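Local coordinates for sensor protein (Bacillus halodurans, PDB 3O5Y), which is probably a sensor histidine kinase of a two-component system, transferring phosphate from ATP to a protein histidine, represented here by its GAF domain, at residues A[15-20]-A[131-136]. Residues are numbered along the deposited sequence; the frame is centred on the assembly and turned at random.
Sequences DKLKLL and EQLTDH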
# COMPACT_ATOMS: atom_id res chain seq x y z
N ASP A 15 3.44 9.75 -9.16
CA ASP A 15 3.90 10.21 -10.46
C ASP A 15 5.19 9.54 -10.91
O ASP A 15 5.40 9.35 -12.10
CB ASP A 15 4.10 11.74 -10.50
CG ASP A 15 2.80 12.52 -10.37
OD1 ASP A 15 1.74 12.04 -10.83
OD2 ASP A 15 2.84 13.64 -9.80
N LYS A 16 6.07 9.22 -9.98
CA LYS A 16 7.31 8.57 -10.37
C LYS A 16 7.04 7.10 -10.70
O LYS A 16 7.60 6.57 -11.67
CB LYS A 16 8.36 8.66 -9.27
CG LYS A 16 8.84 10.07 -8.96
CD LYS A 16 9.14 10.11 -7.46
CE LYS A 16 10.09 11.20 -7.03
NZ LYS A 16 10.69 10.85 -5.69
N LEU A 17 6.18 6.47 -9.90
CA LEU A 17 5.88 5.05 -10.08
C LEU A 17 5.26 4.77 -11.43
O LEU A 17 5.61 3.79 -12.09
CB LEU A 17 5.02 4.50 -8.94
CG LEU A 17 5.73 4.37 -7.59
CD1 LEU A 17 4.82 3.67 -6.61
CD2 LEU A 17 7.05 3.63 -7.71
N LYS A 18 4.35 5.64 -11.86
CA LYS A 18 3.78 5.56 -13.19
C LYS A 18 4.83 5.32 -14.30
O LYS A 18 4.55 4.64 -15.29
CB LYS A 18 2.99 6.82 -13.48
CG LYS A 18 1.65 6.88 -12.77
CD LYS A 18 1.15 8.32 -12.63
CE LYS A 18 0.13 8.69 -13.72
NZ LYS A 18 -0.75 9.83 -13.29
N LEU A 19 6.03 5.86 -14.12
CA LEU A 19 7.04 5.87 -15.17
C LEU A 19 8.08 4.79 -15.01
O LEU A 19 8.87 4.55 -15.93
CB LEU A 19 7.75 7.24 -15.19
CG LEU A 19 6.83 8.43 -15.48
CD1 LEU A 19 7.46 9.74 -15.08
CD2 LEU A 19 6.37 8.47 -16.93
N LEU A 20 8.08 4.14 -13.85
CA LEU A 20 9.18 3.27 -13.47
C LEU A 20 8.77 1.82 -13.20
O LEU A 20 9.59 0.89 -13.35
CB LEU A 20 9.86 3.84 -12.23
CG LEU A 20 10.64 5.13 -12.53
CD1 LEU A 20 11.09 5.81 -11.24
CD2 LEU A 20 11.82 4.83 -13.43
N GLU A 131 11.39 -0.73 -2.27
CA GLU A 131 11.74 -0.75 -0.85
C GLU A 131 12.59 0.48 -0.48
O GLU A 131 12.38 1.11 0.56
CB GLU A 131 12.47 -2.06 -0.46
N GLN A 132 13.53 0.81 -1.36
CA GLN A 132 14.41 1.94 -1.15
C GLN A 132 13.56 3.22 -1.24
O GLN A 132 13.63 4.09 -0.36
CB GLN A 132 15.60 1.88 -2.12
CG GLN A 132 16.10 3.20 -2.72
CD GLN A 132 15.40 3.54 -4.02
OE1 GLN A 132 15.26 2.69 -4.90
NE2 GLN A 132 14.95 4.78 -4.15
N LEU A 133 12.70 3.28 -2.25
CA LEU A 133 11.82 4.43 -2.46
C LEU A 133 10.86 4.64 -1.28
O LEU A 133 10.67 5.77 -0.85
CB LEU A 133 11.08 4.25 -3.78
CG LEU A 133 10.51 5.35 -4.69
CD1 LEU A 133 9.07 5.59 -4.36
CD2 LEU A 133 11.32 6.66 -4.69
N THR A 134 10.28 3.56 -0.74
CA THR A 134 9.36 3.67 0.38
C THR A 134 10.07 3.91 1.71
O THR A 134 9.50 4.51 2.63
CB THR A 134 8.44 2.43 0.53
OG1 THR A 134 9.24 1.27 0.74
CG2 THR A 134 7.60 2.19 -0.70
N ASP A 135 11.31 3.45 1.84
CA ASP A 135 12.12 3.81 3.01
C ASP A 135 12.40 5.32 3.10
O ASP A 135 12.39 5.89 4.20
CB ASP A 135 13.42 3.02 3.06
CG ASP A 135 13.21 1.56 3.40
OD1 ASP A 135 12.08 1.17 3.84
OD2 ASP A 135 14.18 0.79 3.25
N HIS A 136 12.66 5.97 1.96
CA HIS A 136 12.81 7.43 1.95
C HIS A 136 11.46 8.10 2.21
O HIS A 136 11.38 9.15 2.84
CB HIS A 136 13.40 7.93 0.63
CG HIS A 136 14.86 7.65 0.48
ND1 HIS A 136 15.83 8.32 1.20
CD2 HIS A 136 15.53 6.79 -0.33
CE1 HIS A 136 17.02 7.86 0.86
NE2 HIS A 136 16.87 6.93 -0.06
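Leu133 has CG roughly anti to its backbone N (chi1 -154°), which carries its two methyl groups out toward helix 6-20. From the other side, Leu17 has CG beside its backbone N, roughly opposite the carbonyl carbon (chi1 -70°). Its chi2 of -173° sets CD1 opposite CA. CD2, the branch that is folded back, is the one that meets Leu133. The two leucines touch methyl to methyl, with Leu17 CD2 4.4 Å from Leu133 CD1. Lys16 reaches across in a nearly extended chain, and only its NZ end comes near the other methyl, 4.4 Å from Leu133 CD2, a loose approach without a polar bond. Leu133 is therefore touched by two consecutive residues of the facing helix, one apolar and buried, the other charged and exposed. No hydrogen bond joins the two segments. The backbones stay well separated, with 9.7 Å between Leu17 CA and Leu133 CA, and the segments bury just 106 Å² together. Leu17 also packs on Leu130, and Leu20 on Phe129, so the apolar contact continues along helix 124-142. This light packing pairs the N-terminal and C-terminal helices of a GAF domain, whose core is a six-stranded antiparallel sheet.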